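Local coordinates for protein probable flavin reductase (PDB 3RH7) that binds flavin mononucleotide and, judging by its family, probably reduces flavins at the expense of NADPH, at residues E181-V189 and S205-G213; R81-Q91 and C118-E129. One frame throughout, in Å; residues are numbered along the deposited sequence.

How the contacts relate
Contacts 1 and 2 belong to different sheets of one chain and lie on opposite sides of its centre. Their centres are about 36 Å apart and their nearest atoms about 17 Å apart. Contact 2, earlier in the chain, is buried in the flavin reductase-like part. There the side chain of Leu87 is about 8 Å from the bound FMN, and that of Phe121 about 4 Å from the side chain of Phe98, an FMN-binding residue. Contact 1 joins an outer strand to its neighbour in a mixed sheet later in the chain, away from the flavin sites. Both contain an antiparallel strand pair; contact 2 adds strand 119-121 through side-chain bonds and meets the second subunit.

Contact 1: E181-V189 and S205-G213; sequences EGEIRLGAV and SLPNCTVEG
Arg185 and Asn208 meet across neighbouring strands through one polar bond, Arg185 NE to Asn208 OD1 at 3.0 Å. The oxygen lies in the guanidinium plane, whereas NE stands above the plane of the amide, the two flat groups being turned 73° apart. With CG opposite the backbone N (chi1 169°) and a bend at chi3 (-83°), the arginine chain brings CD and NE over the amide. Thr210 OG1 lies over one face of the guanidinium, and Thr210 CG2 packs against Glu183 CD at 3.6 Å. On the other face of the sheet Leu186 CD1 meets Val211 CG2 at 3.7 Å, the two side chains crossing nearly at right angles.

A second bond, Asn208 ND2 to Leu206 O (3.0 Å), is consistent with this amide orientation. Further out, Arg185 NH1 forms a salt bridge with Asp246. Losing this side chain to an alanine would probably leave Asp246 without its positive mate and Asn208 OD1 without its donor.

The strands themselves pair antiparallel: Ile184 and Val211 exchange two backbone bonds, as do Leu186 and Cys209, while Ala188 N reaches Pro207 O only weakly (3.4 Å). Leu186 and Ala188 pack on helix 216-228, and Val189 and Leu206 on helix 281-292. The arrangement is that of an outer strand, 208-211, joined to strand 184-191 in a four-stranded mixed sheet of order 2-1-4-3 with helices packed against it.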
ATOM      1  N   GLU A 181       1.047 -18.736  20.549  1.00 55.76           N
ATOM      2  CA  GLU A 181       0.378 -20.023  20.763  1.00 56.39           C
ATOM      3  C   GLU A 181       1.379 -21.216  20.754  1.00 64.94           C
ATOM      4  O   GLU A 181       1.155 -22.224  21.424  1.00 67.94           O
ATOM      5  CB  GLU A 181      -0.717 -20.228  19.713  1.00 57.08           C
ATOM      6  CG  GLU A 181      -2.134 -20.039  20.215  1.00 66.45           C
ATOM      7  CD  GLU A 181      -3.194 -20.159  19.134  1.00103.88           C
ATOM      8  OE1 GLU A 181      -3.477 -21.299  18.691  1.00112.05           O
ATOM      9  OE2 GLU A 181      -3.734 -19.106  18.726  1.00104.20           O
ATOM     10  N   GLY A 182       2.467 -21.082  20.017  1.00 60.39           N
ATOM     11  CA  GLY A 182       3.501 -22.100  19.956  1.00 60.52           C
ATOM     12  C   GLY A 182       4.328 -21.978  18.706  1.00 64.29           C
ATOM     13  O   GLY A 182       4.403 -20.886  18.120  1.00 65.04           O
ATOM     14  N   GLU A 183       4.949 -23.101  18.286  1.00 60.35           N
ATOM     15  CA  GLU A 183       5.778 -23.135  17.072  1.00 59.92           C
ATOM     16  C   GLU A 183       4.934 -22.793  15.840  1.00 65.33           C
ATOM     17  O   GLU A 183       3.732 -23.100  15.806  1.00 67.69           O
ATOM     18  CB  GLU A 183       6.522 -24.477  16.882  1.00 61.53           C
ATOM     19  CG  GLU A 183       5.603 -25.643  16.594  1.00 71.00           C
ATOM     20  CD  GLU A 183       6.185 -27.027  16.361  1.00 80.56           C
ATOM     21  OE1 GLU A 183       7.392 -27.242  16.617  1.00 55.95           O
ATOM     22  OE2 GLU A 183       5.394 -27.918  15.976  1.00 71.55           O
ATOM     23  N   ILE A 184       5.548 -22.102  14.877  1.00 59.00           N
ATOM     24  CA  ILE A 184       4.889 -21.728  13.636  1.00 59.04           C
ATOM     25  C   ILE A 184       5.652 -22.331  12.443  1.00 65.91           C
ATOM     26  O   ILE A 184       6.894 -22.389  12.436  1.00 66.87           O
ATOM     27  CB  ILE A 184       4.736 -20.186  13.465  1.00 61.32           C
ATOM     28  CG1 ILE A 184       6.084 -19.475  13.732  1.00 62.24           C
ATOM     29  CG2 ILE A 184       3.574 -19.623  14.275  1.00 61.52           C
ATOM     30  CD1 ILE A 184       6.127 -17.980  14.114  1.00 73.25           C
ATOM     31  N   ARG A 185       4.899 -22.764  11.427  1.00 60.83           N
ATOM     32  CA  ARG A 185       5.511 -23.204  10.199  1.00 59.73           C
ATOM     33  C   ARG A 185       5.599 -21.973   9.314  1.00 64.27           C
ATOM     34  O   ARG A 185       4.566 -21.381   8.968  1.00 64.61           O
ATOM     35  CB  ARG A 185       4.723 -24.329   9.539  1.00 56.79           C
ATOM     36  CG  ARG A 185       5.233 -24.564   8.142  1.00 58.43           C
ATOM     37  CD  ARG A 185       4.439 -25.590   7.414  1.00 63.76           C
ATOM     38  NE  ARG A 185       4.867 -26.941   7.748  1.00 60.28           N
ATOM     39  CZ  ARG A 185       4.121 -27.782   8.440  1.00 80.53           C
ATOM     40  NH1 ARG A 185       2.911 -27.410   8.872  1.00 72.76           N
ATOM     41  NH2 ARG A 185       4.561 -29.012   8.701  1.00 62.09           N
ATOM     42  N   LEU A 186       6.829 -21.551   8.997  1.00 58.96           N
ATOM     43  CA  LEU A 186       7.043 -20.383   8.153  1.00 55.76           C
ATOM     44  C   LEU A 186       7.132 -20.816   6.719  1.00 60.85           C
ATOM     45  O   LEU A 186       8.096 -21.485   6.342  1.00 62.40           O
ATOM     46  CB  LEU A 186       8.310 -19.633   8.553  1.00 54.19           C
ATOM     47  CG  LEU A 186       8.431 -19.193   9.989  1.00 56.99           C
ATOM     48  CD1 LEU A 186       9.690 -18.435  10.171  1.00 55.49           C
ATOM     49  CD2 LEU A 186       7.232 -18.349  10.400  1.00 61.09           C
ATOM     50  N   GLY A 187       6.111 -20.479   5.943  1.00 55.81           N
ATOM     51  CA  GLY A 187       6.075 -20.806   4.524  1.00 55.21           C
ATOM     52  C   GLY A 187       6.229 -19.584   3.651  1.00 57.17           C
ATOM     53  O   GLY A 187       6.103 -18.457   4.135  1.00 59.12           O
ATOM     54  N   ALA A 188       6.471 -19.783   2.361  1.00 51.01           N
ATOM     55  CA  ALA A 188       6.610 -18.671   1.443  1.00 50.24           C
ATOM     56  C   ALA A 188       6.126 -18.988   0.044  1.00 56.69           C
ATOM     57  O   ALA A 188       6.333 -20.095  -0.458  1.00 57.84           O
ATOM     58  CB  ALA A 188       8.061 -18.226   1.375  1.00 50.67           C
ATOM     59  N   VAL A 189       5.503 -17.984  -0.600  1.00 53.94           N
ATOM     60  CA  VAL A 189       5.092 -18.009  -2.011  1.00 53.95           C
ATOM     61  C   VAL A 189       6.199 -17.224  -2.692  1.00 56.58           C
ATOM     62  O   VAL A 189       6.111 -15.990  -2.812  1.00 57.50           O
ATOM     63  CB  VAL A 189       3.659 -17.466  -2.267  1.00 57.66           C
ATOM     64  CG1 VAL A 189       3.363 -17.402  -3.755  1.00 57.76           C
ATOM     65  CG2 VAL A 189       2.619 -18.326  -1.561  1.00 57.94           C
ATOM     66  N   SER A 205       5.625 -29.351  -2.459  1.00 76.46           N
ATOM     67  CA  SER A 205       5.406 -28.656  -1.188  1.00 73.82           C
ATOM     68  C   SER A 205       6.007 -27.268  -1.235  1.00 72.67           C
ATOM     69  O   SER A 205       7.027 -27.064  -1.903  1.00 71.80           O
ATOM     70  CB  SER A 205       6.033 -29.432  -0.029  1.00 79.38           C
ATOM     71  OG  SER A 205       6.035 -30.835  -0.247  1.00 97.61           O
ATOM     72  N   LEU A 206       5.390 -26.315  -0.521  1.00 65.19           N
ATOM     73  CA  LEU A 206       5.932 -24.972  -0.469  1.00 62.08           C
ATOM     74  C   LEU A 206       7.169 -24.951   0.432  1.00 65.58           C
ATOM     75  O   LEU A 206       7.232 -25.748   1.373  1.00 65.08           O
ATOM     76  CB  LEU A 206       4.877 -23.990   0.044  1.00 60.14           C
ATOM     77  CG  LEU A 206       3.936 -23.428  -0.986  1.00 64.21           C
ATOM     78  CD1 LEU A 206       2.752 -22.747  -0.307  1.00 62.75           C
ATOM     79  CD2 LEU A 206       4.674 -22.485  -1.966  1.00 68.21           C
ATOM     80  N   PRO A 207       8.184 -24.093   0.170  1.00 62.58           N
ATOM     81  CA  PRO A 207       9.363 -24.083   1.055  1.00 61.82           C
ATOM     82  C   PRO A 207       8.965 -23.634   2.442  1.00 65.61           C
ATOM     83  O   PRO A 207       8.189 -22.684   2.556  1.00 64.62           O
ATOM     84  CB  PRO A 207      10.291 -23.070   0.379  1.00 62.53           C
ATOM     85  CG  PRO A 207       9.371 -22.180  -0.391  1.00 66.12           C
ATOM     86  CD  PRO A 207       8.317 -23.083  -0.907  1.00 63.40           C
ATOM     87  N   ASN A 208       9.399 -24.357   3.486  1.00 62.20           N
ATOM     88  CA  ASN A 208       9.026 -23.964   4.853  1.00 60.12           C
ATOM     89  C   ASN A 208       9.964 -24.520   5.892  1.00 62.32           C
ATOM     90  O   ASN A 208      10.644 -25.528   5.650  1.00 64.06           O
ATOM     91  CB  ASN A 208       7.603 -24.418   5.185  1.00 59.44           C
ATOM     92  CG  ASN A 208       7.460 -25.915   5.347  1.00 71.39           C
ATOM     93  OD1 ASN A 208       7.529 -26.450   6.465  1.00 71.42           O
ATOM     94  ND2 ASN A 208       7.290 -26.616   4.231  1.00 54.96           N
ATOM     95  N   CYS A 209       9.927 -23.907   7.076  1.00 55.47           N
ATOM     96  CA  CYS A 209      10.661 -24.335   8.253  1.00 55.92           C
ATOM     97  C   CYS A 209       9.888 -23.915   9.492  1.00 56.94           C
ATOM     98  O   CYS A 209       9.385 -22.799   9.538  1.00 53.91           O
ATOM     99  CB  CYS A 209      12.094 -23.804   8.259  1.00 56.75           C
ATOM    100  SG  CYS A 209      12.247 -22.002   8.406  1.00 59.18           S
ATOM    101  N   THR A 210       9.732 -24.844  10.453  1.00 54.35           N
ATOM    102  CA  THR A 210       8.980 -24.642  11.700  1.00 53.02           C
ATOM    103  C   THR A 210       9.944 -24.249  12.815  1.00 54.76           C
ATOM    104  O   THR A 210      10.851 -25.009  13.172  1.00 54.41           O
ATOM    105  CB  THR A 210       8.163 -25.897  12.042  1.00 61.87           C
ATOM    106  OG1 THR A 210       7.370 -26.272  10.914  1.00 67.33           O
ATOM    107  CG2 THR A 210       7.288 -25.720  13.248  1.00 54.09           C
ATOM    108  N   VAL A 211       9.720 -23.054  13.377  1.00 49.69           N
ATOM    109  CA  VAL A 211      10.525 -22.446  14.439  1.00 49.41           C
ATOM    110  C   VAL A 211       9.615 -21.867  15.523  1.00 55.81           C
ATOM    111  O   VAL A 211       8.396 -21.771  15.315  1.00 56.24           O
ATOM    112  CB  VAL A 211      11.457 -21.343  13.862  1.00 53.16           C
ATOM    113  CG1 VAL A 211      12.440 -21.915  12.844  1.00 53.06           C
ATOM    114  CG2 VAL A 211      10.652 -20.191  13.241  1.00 52.26           C
ATOM    115  N   GLU A 212      10.201 -21.458  16.667  1.00 53.43           N
ATOM    116  CA  GLU A 212       9.465 -20.786  17.752  1.00 53.15           C
ATOM    117  C   GLU A 212      10.354 -19.691  18.295  1.00 60.46           C
ATOM    118  O   GLU A 212      11.248 -19.953  19.103  1.00 61.48           O
ATOM    119  CB  GLU A 212       9.026 -21.755  18.850  1.00 55.46           C
ATOM    120  CG  GLU A 212       8.116 -21.136  19.904  1.00 65.37           C
ATOM    121  CD  GLU A 212       7.494 -22.069  20.936  1.00 93.88           C
ATOM    122  OE1 GLU A 212       7.789 -23.291  20.946  1.00 76.37           O
ATOM    123  OE2 GLU A 212       6.694 -21.552  21.749  1.00 92.67           O
ATOM    124  N   GLY A 213      10.141 -18.478  17.807  1.00 58.04           N
ATOM    125  CA  GLY A 213      10.944 -17.343  18.229  1.00 57.75           C
ATOM    126  C   GLY A 213      11.819 -16.816  17.129  1.00 63.60           C
ATOM    127  O   GLY A 213      12.326 -17.601  16.304  1.00 64.60           O
TER

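Contact 2: R81-Q91 and C118-E129; sequences RFAINVLSETQ and CPIFSDVAAWFE
The side-chain amide of Asn85 lies flat on the ring of Phe121, the planes only 9° apart and Asn85 ND2 3.9 Å above the ring plane, over its centre. Both ends of the amide are held by the backbone of strand 119-121. Asn85 ND2 gives a bond to Pro119 O (3.1 Å), within the planes of both groups, and Asn85 OD1 accepts Phe121 N (2.8 Å) from above its carbonyl plane. CG sits beside the backbone N (chi1 -71°), which carries the amide across to that strand; the two bonds fix its rotation and give both buried polar atoms a partner.

Leu87 CD2 comes to the edge of the same ring. Ser88 OG binds Asp123 O at 2.9 Å, while Gln91 OE1 accepts Ser88 N (2.7 Å) and its NE2 makes a weak bond to Ser122 O. Facing the other way, Val86 CG2 touches the edge of the Phe128 ring at CE1 (4.0 Å), and Ile84 CG2 packs beside CD1. Ala125 and Ala126 both oppose Val86 in a classic beta bulge, where Val86 O takes Ala125 N at 2.8 Å and Ala126 N weakly.

Strand 81-86 runs between antiparallel neighbours 30-38 and 126-138. Pro119 and Phe121 pack on Trp111 of strand 111-113, Phe121 also meets the ring of Phe98, Pro119 O takes a second bond from Thr36 OG1, and Phe128 packs on Phe25 of the second subunit.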
ATOM      1  N   ARG A  81     -21.463   9.802 -15.218  1.00 74.68           N
ATOM      2  CA  ARG A  81     -21.197   9.691 -13.796  1.00 71.77           C
ATOM      3  C   ARG A  81     -20.635   8.321 -13.487  1.00 72.88           C
ATOM      4  O   ARG A  81     -21.006   7.328 -14.124  1.00 74.48           O
ATOM      5  CB  ARG A  81     -22.488   9.950 -12.994  1.00 71.75           C
ATOM      6  CG  ARG A  81     -22.985  11.379 -13.157  1.00 89.39           C
ATOM      7  CD  ARG A  81     -24.237  11.683 -12.373  1.00108.96           C
ATOM      8  NE  ARG A  81     -24.470  13.127 -12.271  1.00127.45           N
ATOM      9  CZ  ARG A  81     -23.924  13.914 -11.345  1.00140.90           C
ATOM     10  NH1 ARG A  81     -23.103  13.408 -10.431  1.00126.24           N
ATOM     11  NH2 ARG A  81     -24.190  15.216 -11.333  1.00123.30           N
ATOM     12  N   PHE A  82     -19.724   8.265 -12.522  1.00 64.94           N
ATOM     13  CA  PHE A  82     -19.147   7.007 -12.062  1.00 62.33           C
ATOM     14  C   PHE A  82     -18.861   7.069 -10.547  1.00 63.49           C
ATOM     15  O   PHE A  82     -18.971   8.134  -9.955  1.00 63.47           O
ATOM     16  CB  PHE A  82     -17.906   6.646 -12.866  1.00 62.75           C
ATOM     17  CG  PHE A  82     -16.703   7.517 -12.645  1.00 63.13           C
ATOM     18  CD1 PHE A  82     -16.548   8.704 -13.348  1.00 67.65           C
ATOM     19  CD2 PHE A  82     -15.700   7.134 -11.766  1.00 63.22           C
ATOM     20  CE1 PHE A  82     -15.427   9.510 -13.151  1.00 67.69           C
ATOM     21  CE2 PHE A  82     -14.587   7.946 -11.558  1.00 64.72           C
ATOM     22  CZ  PHE A  82     -14.449   9.118 -12.263  1.00 64.23           C
ATOM     23  N   ALA A  83     -18.533   5.934  -9.926  1.00 57.68           N
ATOM     24  CA  ALA A  83     -18.212   5.890  -8.509  1.00 56.49           C
ATOM     25  C   ALA A  83     -16.966   5.068  -8.260  1.00 61.12           C
ATOM     26  O   ALA A  83     -16.724   4.078  -8.949  1.00 63.49           O
ATOM     27  CB  ALA A  83     -19.377   5.336  -7.704  1.00 57.27           C
ATOM     28  N   ILE A  84     -16.178   5.473  -7.272  1.00 55.60           N
ATOM     29  CA  ILE A  84     -14.971   4.742  -6.910  1.00 54.31           C
ATOM     30  C   ILE A  84     -15.188   4.063  -5.553  1.00 59.58           C
ATOM     31  O   ILE A  84     -15.375   4.758  -4.553  1.00 59.02           O
ATOM     32  CB  ILE A  84     -13.748   5.691  -6.920  1.00 56.14           C
ATOM     33  CG1 ILE A  84     -13.358   6.089  -8.358  1.00 55.95           C
ATOM     34  CG2 ILE A  84     -12.571   5.125  -6.128  1.00 56.90           C
ATOM     35  CD1 ILE A  84     -12.662   5.070  -9.192  1.00 61.40           C
ATOM     36  N   ASN A  85     -15.185   2.712  -5.517  1.00 56.77           N
ATOM     37  CA  ASN A  85     -15.347   2.000  -4.239  1.00 56.55           C
ATOM     38  C   ASN A  85     -13.982   1.478  -3.752  1.00 58.53           C
ATOM     39  O   ASN A  85     -13.454   0.517  -4.343  1.00 57.86           O
ATOM     40  CB  ASN A  85     -16.357   0.846  -4.359  1.00 58.47           C
ATOM     41  CG  ASN A  85     -17.785   1.269  -4.512  1.00 60.65           C
ATOM     42  OD1 ASN A  85     -18.479   1.503  -3.532  1.00 68.60           O
ATOM     43  ND2 ASN A  85     -18.276   1.294  -5.735  1.00 31.99           N
ATOM     44  N   VAL A  86     -13.399   2.136  -2.700  1.00 51.71           N
ATOM     45  CA  VAL A  86     -12.095   1.775  -2.091  1.00 48.68           C
ATOM     46  C   VAL A  86     -12.402   0.572  -1.148  1.00 51.60           C
ATOM     47  O   VAL A  86     -13.024   0.739  -0.097  1.00 51.26           O
ATOM     48  CB  VAL A  86     -11.425   3.010  -1.398  1.00 50.09           C
ATOM     49  CG1 VAL A  86     -10.088   2.676  -0.771  1.00 48.05           C
ATOM     50  CG2 VAL A  86     -11.263   4.160  -2.375  1.00 50.32           C
ATOM     51  N   LEU A  87     -12.072  -0.640  -1.602  1.00 46.47           N
ATOM     52  CA  LEU A  87     -12.401  -1.878  -0.897  1.00 46.18           C
ATOM     53  C   LEU A  87     -11.716  -2.027   0.467  1.00 51.16           C
ATOM     54  O   LEU A  87     -10.613  -1.533   0.647  1.00 53.36           O
ATOM     55  CB  LEU A  87     -12.046  -3.080  -1.775  1.00 45.82           C
ATOM     56  CG  LEU A  87     -12.684  -3.169  -3.159  1.00 49.86           C
ATOM     57  CD1 LEU A  87     -12.193  -4.394  -3.856  1.00 50.23           C
ATOM     58  CD2 LEU A  87     -14.232  -3.208  -3.090  1.00 49.23           C
ATOM     59  N   SER A  88     -12.356  -2.694   1.424  1.00 46.38           N
ATOM     60  CA  SER A  88     -11.769  -2.890   2.749  1.00 45.62           C
ATOM     61  C   SER A  88     -11.012  -4.255   2.851  1.00 53.18           C
ATOM     62  O   SER A  88     -11.031  -5.032   1.886  1.00 53.63           O
ATOM     63  CB  SER A  88     -12.858  -2.802   3.799  1.00 47.11           C
ATOM     64  OG  SER A  88     -13.703  -3.924   3.650  1.00 52.50           O
ATOM     65  N   GLU A  89     -10.329  -4.534   4.004  1.00 49.73           N
ATOM     66  CA  GLU A  89      -9.550  -5.768   4.263  1.00 48.85           C
ATOM     67  C   GLU A  89     -10.266  -7.068   3.915  1.00 54.23           C
ATOM     68  O   GLU A  89      -9.624  -8.048   3.515  1.00 55.32           O
ATOM     69  CB  GLU A  89      -9.237  -5.887   5.748  1.00 49.45           C
ATOM     70  CG  GLU A  89      -8.115  -5.056   6.289  1.00 57.65           C
ATOM     71  CD  GLU A  89      -7.971  -5.257   7.784  1.00 74.80           C
ATOM     72  OE1 GLU A  89      -9.002  -5.280   8.493  1.00 65.62           O
ATOM     73  OE2 GLU A  89      -6.821  -5.387   8.250  1.00 79.27           O
ATOM     74  N   THR A  90     -11.577  -7.105   4.173  1.00 49.88           N
ATOM     75  CA  THR A  90     -12.424  -8.291   4.017  1.00 50.52           C
ATOM     76  C   THR A  90     -12.963  -8.464   2.586  1.00 56.03           C
ATOM     77  O   THR A  90     -13.631  -9.465   2.306  1.00 57.47           O
ATOM     78  CB  THR A  90     -13.601  -8.199   5.002  1.00 48.97           C
ATOM     79  OG1 THR A  90     -14.412  -7.055   4.676  1.00 53.45           O
ATOM     80  CG2 THR A  90     -13.147  -8.118   6.453  1.00 38.45           C
ATOM     81  N   GLN A  91     -12.698  -7.491   1.691  1.00 50.80           N
ATOM     82  CA  GLN A  91     -13.285  -7.499   0.352  1.00 50.43           C
ATOM     83  C   GLN A  91     -12.333  -7.992  -0.720  1.00 57.29           C
ATOM     84  O   GLN A  91     -12.436  -7.545  -1.885  1.00 57.64           O
ATOM     85  CB  GLN A  91     -13.851  -6.114  -0.007  1.00 50.27           C
ATOM     86  CG  GLN A  91     -15.192  -5.825   0.701  1.00 29.68           C
ATOM     87  CD  GLN A  91     -15.586  -4.365   0.722  1.00 59.89           C
ATOM     88  OE1 GLN A  91     -14.777  -3.429   0.487  1.00 48.53           O
ATOM     89  NE2 GLN A  91     -16.857  -4.141   1.051  1.00 61.71           N
ATOM     90  N   CYS A 118     -25.160   5.769  -9.018  1.00 82.69           N
ATOM     91  CA  CYS A 118     -23.949   4.981  -9.175  1.00 79.96           C
ATOM     92  C   CYS A 118     -23.915   3.855  -8.151  1.00 77.84           C
ATOM     93  O   CYS A 118     -24.278   4.084  -6.984  1.00 76.29           O
ATOM     94  CB  CYS A 118     -22.724   5.874  -9.049  1.00 79.62           C
ATOM     95  SG  CYS A 118     -22.411   6.905 -10.502  1.00 84.07           S
ATOM     96  N   PRO A 119     -23.439   2.646  -8.545  1.00 70.80           N
ATOM     97  CA  PRO A 119     -23.387   1.533  -7.592  1.00 69.31           C
ATOM     98  C   PRO A 119     -22.350   1.746  -6.488  1.00 68.55           C
ATOM     99  O   PRO A 119     -21.158   1.765  -6.767  1.00 66.57           O
ATOM    100  CB  PRO A 119     -23.055   0.319  -8.472  1.00 71.32           C
ATOM    101  CG  PRO A 119     -23.327   0.746  -9.856  1.00 76.87           C
ATOM    102  CD  PRO A 119     -23.002   2.203  -9.878  1.00 71.98           C
ATOM    103  N   ILE A 120     -22.834   1.975  -5.241  1.00 63.29           N
ATOM    104  CA  ILE A 120     -22.055   2.152  -4.003  1.00 60.89           C
ATOM    105  C   ILE A 120     -22.055   0.834  -3.223  1.00 64.48           C
ATOM    106  O   ILE A 120     -23.128   0.378  -2.822  1.00 66.37           O
ATOM    107  CB  ILE A 120     -22.652   3.291  -3.134  1.00 63.76           C
ATOM    108  CG1 ILE A 120     -22.799   4.644  -3.879  1.00 63.67           C
ATOM    109  CG2 ILE A 120     -21.936   3.407  -1.781  1.00 63.54           C
ATOM    110  CD1 ILE A 120     -21.592   5.246  -4.294  1.00 66.73           C
ATOM    111  N   PHE A 121     -20.879   0.240  -2.974  1.00 58.97           N
ATOM    112  CA  PHE A 121     -20.790  -1.027  -2.240  1.00 58.63           C
ATOM    113  C   PHE A 121     -20.796  -0.824  -0.739  1.00 60.93           C
ATOM    114  O   PHE A 121     -20.320   0.194  -0.235  1.00 61.87           O
ATOM    115  CB  PHE A 121     -19.535  -1.818  -2.631  1.00 59.65           C
ATOM    116  CG  PHE A 121     -19.337  -2.216  -4.070  1.00 61.12           C
ATOM    117  CD1 PHE A 121     -20.370  -2.102  -4.989  1.00 64.91           C
ATOM    118  CD2 PHE A 121     -18.124  -2.726  -4.503  1.00 63.24           C
ATOM    119  CE1 PHE A 121     -20.181  -2.461  -6.319  1.00 67.24           C
ATOM    120  CE2 PHE A 121     -17.933  -3.085  -5.834  1.00 66.98           C
ATOM    121  CZ  PHE A 121     -18.960  -2.951  -6.736  1.00 66.25           C
ATOM    122  N   SER A 122     -21.313  -1.808  -0.028  1.00 55.89           N
ATOM    123  CA  SER A 122     -21.355  -1.718   1.425  1.00 55.45           C
ATOM    124  C   SER A 122     -20.072  -2.284   2.043  1.00 57.50           C
ATOM    125  O   SER A 122     -19.306  -2.996   1.385  1.00 54.98           O
ATOM    126  CB  SER A 122     -22.596  -2.410   1.982  1.00 60.44           C
ATOM    127  OG  SER A 122     -22.632  -3.756   1.549  1.00 70.96           O
ATOM    128  N   ASP A 123     -19.809  -1.886   3.294  1.00 55.27           N
ATOM    129  CA  ASP A 123     -18.636  -2.284   4.078  1.00 54.49           C
ATOM    130  C   ASP A 123     -17.298  -1.874   3.383  1.00 55.83           C
ATOM    131  O   ASP A 123     -16.262  -2.492   3.640  1.00 56.91           O
ATOM    132  CB  ASP A 123     -18.661  -3.799   4.421  1.00 56.65           C
ATOM    133  CG  ASP A 123     -20.037  -4.354   4.813  1.00 71.98           C
ATOM    134  OD1 ASP A 123     -20.674  -3.779   5.731  1.00 70.92           O
ATOM    135  OD2 ASP A 123     -20.477  -5.359   4.190  1.00 81.31           O
ATOM    136  N   VAL A 124     -17.310  -0.806   2.548  1.00 48.07           N
ATOM    137  CA  VAL A 124     -16.100  -0.356   1.856  1.00 44.91           C
ATOM    138  C   VAL A 124     -15.294   0.522   2.790  1.00 51.24           C
ATOM    139  O   VAL A 124     -15.825   0.990   3.791  1.00 52.33           O
ATOM    140  CB  VAL A 124     -16.374   0.335   0.498  1.00 46.93           C
ATOM    141  CG1 VAL A 124     -17.058  -0.610  -0.467  1.00 46.70           C
ATOM    142  CG2 VAL A 124     -17.163   1.632   0.641  1.00 47.11           C
ATOM    143  N   ALA A 125     -14.013   0.739   2.478  1.00 49.04           N
ATOM    144  CA  ALA A 125     -13.101   1.570   3.276  1.00 48.14           C
ATOM    145  C   ALA A 125     -13.416   3.058   3.073  1.00 51.91           C
ATOM    146  O   ALA A 125     -13.151   3.866   3.973  1.00 51.01           O
ATOM    147  CB  ALA A 125     -11.652   1.275   2.894  1.00 47.64           C
ATOM    148  N   ALA A 126     -13.977   3.397   1.874  1.00 48.51           N
ATOM    149  CA  ALA A 126     -14.368   4.724   1.369  1.00 48.61           C
ATOM    150  C   ALA A 126     -14.943   4.618  -0.039  1.00 54.35           C
ATOM    151  O   ALA A 126     -14.525   3.761  -0.819  1.00 53.65           O
ATOM    152  CB  ALA A 126     -13.169   5.673   1.345  1.00 48.42           C
ATOM    153  N   TRP A 127     -15.883   5.507  -0.373  1.00 52.51           N
ATOM    154  CA  TRP A 127     -16.494   5.579  -1.707  1.00 53.17           C
ATOM    155  C   TRP A 127     -16.636   7.037  -2.144  1.00 57.67           C
ATOM    156  O   TRP A 127     -16.777   7.936  -1.300  1.00 57.92           O
ATOM    157  CB  TRP A 127     -17.834   4.833  -1.812  1.00 52.96           C
ATOM    158  CG  TRP A 127     -18.935   5.327  -0.914  1.00 55.40           C
ATOM    159  CD1 TRP A 127     -19.369   4.743   0.238  1.00 58.74           C
ATOM    160  CD2 TRP A 127     -19.810   6.442  -1.151  1.00 56.19           C
ATOM    161  NE1 TRP A 127     -20.464   5.423   0.733  1.00 58.99           N
ATOM    162  CE2 TRP A 127     -20.747   6.474  -0.095  1.00 60.33           C
ATOM    163  CE3 TRP A 127     -19.893   7.421  -2.155  1.00 58.26           C
ATOM    164  CZ2 TRP A 127     -21.748   7.451  -0.002  1.00 60.44           C
ATOM    165  CZ3 TRP A 127     -20.865   8.414  -2.044  1.00 60.65           C
ATOM    166  CH2 TRP A 127     -21.788   8.410  -0.989  1.00 61.40           C
ATOM    167  N   PHE A 128     -16.603   7.264  -3.468  1.00 53.46           N
ATOM    168  CA  PHE A 128     -16.681   8.578  -4.090  1.00 53.20           C
ATOM    169  C   PHE A 128     -17.610   8.586  -5.305  1.00 61.86           C
ATOM    170  O   PHE A 128     -17.332   7.898  -6.282  1.00 62.24           O
ATOM    171  CB  PHE A 128     -15.275   9.034  -4.534  1.00 53.06           C
ATOM    172  CG  PHE A 128     -14.227   9.080  -3.451  1.00 52.22           C
ATOM    173  CD1 PHE A 128     -13.440   7.961  -3.168  1.00 54.57           C
ATOM    174  CD2 PHE A 128     -14.001  10.240  -2.738  1.00 53.30           C
ATOM    175  CE1 PHE A 128     -12.490   7.989  -2.143  1.00 53.97           C
ATOM    176  CE2 PHE A 128     -13.058  10.273  -1.710  1.00 55.67           C
ATOM    177  CZ  PHE A 128     -12.307   9.145  -1.419  1.00 52.96           C
ATOM    178  N   GLU A 129     -18.688   9.378  -5.256  1.00 61.20           N
ATOM    179  CA  GLU A 129     -19.590   9.581  -6.386  1.00 63.11           C
ATOM    180  C   GLU A 129     -19.005  10.685  -7.247  1.00 68.16           C
ATOM    181  O   GLU A 129     -18.717  11.779  -6.746  1.00 67.43           O
ATOM    182  CB  GLU A 129     -21.009   9.940  -5.921  1.00 66.10           C
ATOM    183  CG  GLU A 129     -21.844   8.733  -5.575  1.00 78.49           C
ATOM    184  CD  GLU A 129     -23.327   8.981  -5.712  1.00 97.34           C
ATOM    185  OE1 GLU A 129     -23.939   9.480  -4.736  1.00 86.29           O
ATOM    186  OE2 GLU A 129     -23.868   8.685  -6.804  1.00 83.46           O
TER